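Local coordinates for protein monovalent Na+/H+ antiporter subunit D (Dietzia sp. DQ12-45-1b, PDB 7D3U) that forms part of the bacterial Mrp complex, a sodium/proton antiporter, and probably contributes to moving ions across the cell membrane, at residues Ala221-Pro225 and Val278-Thr282. Numbering follows the deposited sequence.
With LMT (dodecyl-beta-D-maltoside), chain M.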
ATOM      1  N   ALA A 221       1.141   1.511  -5.997  1.00 66.35           N
ATOM      2  CA  ALA A 221      -0.041   0.666  -6.077  1.00 66.35           C
ATOM      3  C   ALA A 221       0.266  -0.813  -5.894  1.00 66.35           C
ATOM      4  O   ALA A 221      -0.669  -1.613  -5.811  1.00 66.35           O
ATOM      5  CB  ALA A 221      -0.747   0.875  -7.418  1.00 66.35           C
ATOM      6  N   ALA A 222       1.544  -1.189  -5.835  1.00 67.66           N
ATOM      7  CA  ALA A 222       1.966  -2.568  -5.592  1.00 67.66           C
ATOM      8  C   ALA A 222       1.469  -3.512  -6.689  1.00 67.66           C
ATOM      9  O   ALA A 222       0.678  -4.425  -6.453  1.00 67.66           O
ATOM     10  CB  ALA A 222       1.515  -3.043  -4.207  1.00 67.66           C
ATOM     11  N   VAL A 223       1.949  -3.269  -7.907  1.00 69.48           N
ATOM     12  CA  VAL A 223       1.749  -4.195  -9.018  1.00 69.48           C
ATOM     13  C   VAL A 223       2.752  -5.332  -8.872  1.00 69.48           C
ATOM     14  O   VAL A 223       3.617  -5.291  -7.992  1.00 69.48           O
ATOM     15  CB  VAL A 223       1.885  -3.483 -10.373  1.00 69.48           C
ATOM     16  CG1 VAL A 223       0.863  -2.369 -10.477  1.00 69.48           C
ATOM     17  CG2 VAL A 223       3.276  -2.922 -10.520  1.00 69.48           C
ATOM     18  N   VAL A 224       2.638  -6.363  -9.719  1.00 72.02           N
ATOM     19  CA  VAL A 224       3.321  -7.630  -9.438  1.00 72.02           C
ATOM     20  C   VAL A 224       4.843  -7.585  -9.367  1.00 72.02           C
ATOM     21  O   VAL A 224       5.423  -8.385  -8.614  1.00 72.02           O
ATOM     22  CB  VAL A 224       2.886  -8.708 -10.455  1.00 72.02           C
ATOM     23  CG1 VAL A 224       3.166  -8.306 -11.887  1.00 72.02           C
ATOM     24  CG2 VAL A 224       3.582 -10.015 -10.140  1.00 72.02           C
ATOM     25  N   PRO A 225       5.556  -6.713 -10.097  1.00 69.95           N
ATOM     26  CA  PRO A 225       7.022  -6.798 -10.025  1.00 69.95           C
ATOM     27  C   PRO A 225       7.481  -6.142  -8.737  1.00 69.95           C
ATOM     28  O   PRO A 225       8.499  -6.560  -8.174  1.00 69.95           O
ATOM     29  CB  PRO A 225       7.521  -6.034 -11.260  1.00 69.95           C
ATOM     30  CG  PRO A 225       6.335  -5.889 -12.145  1.00 69.95           C
ATOM     31  CD  PRO A 225       5.180  -5.815 -11.215  1.00 69.95           C
ATOM     32  N   VAL A 278       1.076  -7.099 -17.228  1.00 71.78           N
ATOM     33  CA  VAL A 278       1.506  -6.818 -15.864  1.00 71.78           C
ATOM     34  C   VAL A 278       0.354  -6.991 -14.886  1.00 71.78           C
ATOM     35  O   VAL A 278       0.525  -7.559 -13.802  1.00 71.78           O
ATOM     36  CB  VAL A 278       2.116  -5.409 -15.782  1.00 71.78           C
ATOM     37  CG1 VAL A 278       2.270  -4.977 -14.337  1.00 71.78           C
ATOM     38  CG2 VAL A 278       3.454  -5.376 -16.489  1.00 71.78           C
ATOM     39  N   PHE A 279      -0.846  -6.544 -15.256  1.00 71.42           N
ATOM     40  CA  PHE A 279      -1.952  -6.602 -14.312  1.00 71.42           C
ATOM     41  C   PHE A 279      -2.534  -8.005 -14.194  1.00 71.42           C
ATOM     42  O   PHE A 279      -3.008  -8.378 -13.116  1.00 71.42           O
ATOM     43  CB  PHE A 279      -3.022  -5.589 -14.711  1.00 71.42           C
ATOM     44  CG  PHE A 279      -2.511  -4.178 -14.777  1.00 71.42           C
ATOM     45  CD1 PHE A 279      -1.461  -3.771 -13.974  1.00 71.42           C
ATOM     46  CD2 PHE A 279      -3.073  -3.259 -15.644  1.00 71.42           C
ATOM     47  CE1 PHE A 279      -0.983  -2.480 -14.034  1.00 71.42           C
ATOM     48  CE2 PHE A 279      -2.598  -1.965 -15.707  1.00 71.42           C
ATOM     49  CZ  PHE A 279      -1.554  -1.577 -14.900  1.00 71.42           C
ATOM     50  N   SER A 280      -2.484  -8.812 -15.257  1.00 72.34           N
ATOM     51  CA  SER A 280      -2.868 -10.210 -15.111  1.00 72.34           C
ATOM     52  C   SER A 280      -1.857 -10.963 -14.255  1.00 72.34           C
ATOM     53  O   SER A 280      -2.238 -11.778 -13.401  1.00 72.34           O
ATOM     54  CB  SER A 280      -3.007 -10.863 -16.484  1.00 72.34           C
ATOM     55  OG  SER A 280      -2.055 -10.345 -17.394  1.00 72.34           O
ATOM     56  N   ALA A 281      -0.565 -10.696 -14.457  1.00 70.60           N
ATOM     57  CA  ALA A 281       0.443 -11.270 -13.577  1.00 70.60           C
ATOM     58  C   ALA A 281       0.228 -10.838 -12.136  1.00 70.60           C
ATOM     59  O   ALA A 281       0.475 -11.617 -11.213  1.00 70.60           O
ATOM     60  CB  ALA A 281       1.840 -10.881 -14.052  1.00 70.60           C
ATOM     61  N   THR A 282      -0.238  -9.607 -11.922  1.00 70.56           N
ATOM     62  CA  THR A 282      -0.556  -9.163 -10.569  1.00 70.56           C
ATOM     63  C   THR A 282      -1.719  -9.956  -9.994  1.00 70.56           C
ATOM     64  O   THR A 282      -1.627 -10.496  -8.886  1.00 70.56           O
ATOM     65  CB  THR A 282      -0.873  -7.669 -10.563  1.00 70.56           C
ATOM     66  OG1 THR A 282       0.195  -6.952 -11.190  1.00 70.56           O
ATOM     67  CG2 THR A 282      -1.029  -7.175  -9.141  1.00 70.56           C
TER
HETATM   68  C1  LMT M 607      10.617  -4.978 -25.713  1.00 74.44           C
HETATM   69  C2  LMT M 607       9.617  -4.970 -24.597  1.00 74.44           C
HETATM   70  C3  LMT M 607      10.135  -4.630 -23.240  1.00 74.44           C
HETATM   71  C4  LMT M 607       9.025  -4.893 -22.259  1.00 74.44           C
HETATM   72  C5  LMT M 607       9.399  -4.392 -20.907  1.00 74.44           C
HETATM   73  C6  LMT M 607       8.374  -4.732 -19.880  1.00 74.44           C
HETATM   74  C7  LMT M 607       8.706  -4.034 -18.597  1.00 74.44           C
HETATM   75  C8  LMT M 607       7.565  -4.178 -17.653  1.00 74.44           C
HETATM   76  C9  LMT M 607       7.588  -3.186 -16.542  1.00 74.44           C
HETATM   77  C10 LMT M 607       6.553  -3.592 -15.533  1.00 74.44           C
HETATM   78  C11 LMT M 607       6.131  -2.420 -14.707  1.00 74.44           C
HETATM   79  C12 LMT M 607       5.241  -2.812 -13.579  1.00 74.44           C
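With chi1 of T282 at -53°, its OG1 lies beside its own backbone N, within hydrogen-bonding distance of V224 N, and V224, with chi1 of 58°, puts CG1 between backbone N and carbonyl carbon, against V278 and A281. The contact sits at a broken transmembrane helix of the antiporter fold shared with complex I: helix 204-221 ends in a Schellman motif at A222, and the chain that follows, V223 to P225, leans on helix 272-292. V224 N gives a bent hydrogen bond to T282 OG1 (2.9 Å, 136° at the hydrogen). The same hydroxyl donates to V278 O, 2.7 Å from OG1, reaching that oxygen from above the carbonyl plane, while T282 N bonds it from the opposite face. One hydroxyl thus links the break to the carbonyl one turn back in helix 272-292. A valine in place of T282 would probably leave V224 N without this acceptor and V278 O with only the backbone bond from N of the two described.

Around this polar link the packing is apolar. V224 CG1 rests against A281 CB at 3.6 Å. Nearby, V223 CG1 comes to the edge of the F279 ring, 4.0 Å from CE1, and both side chains also touch L312 of helix 296-316. P225 packs on V576 of the neighbouring subunit A. A dodecyl maltoside tail ends here: its C12 touches P225 CG and V223 CG2, and its C10 lies 3.7 Å from V278 CG2.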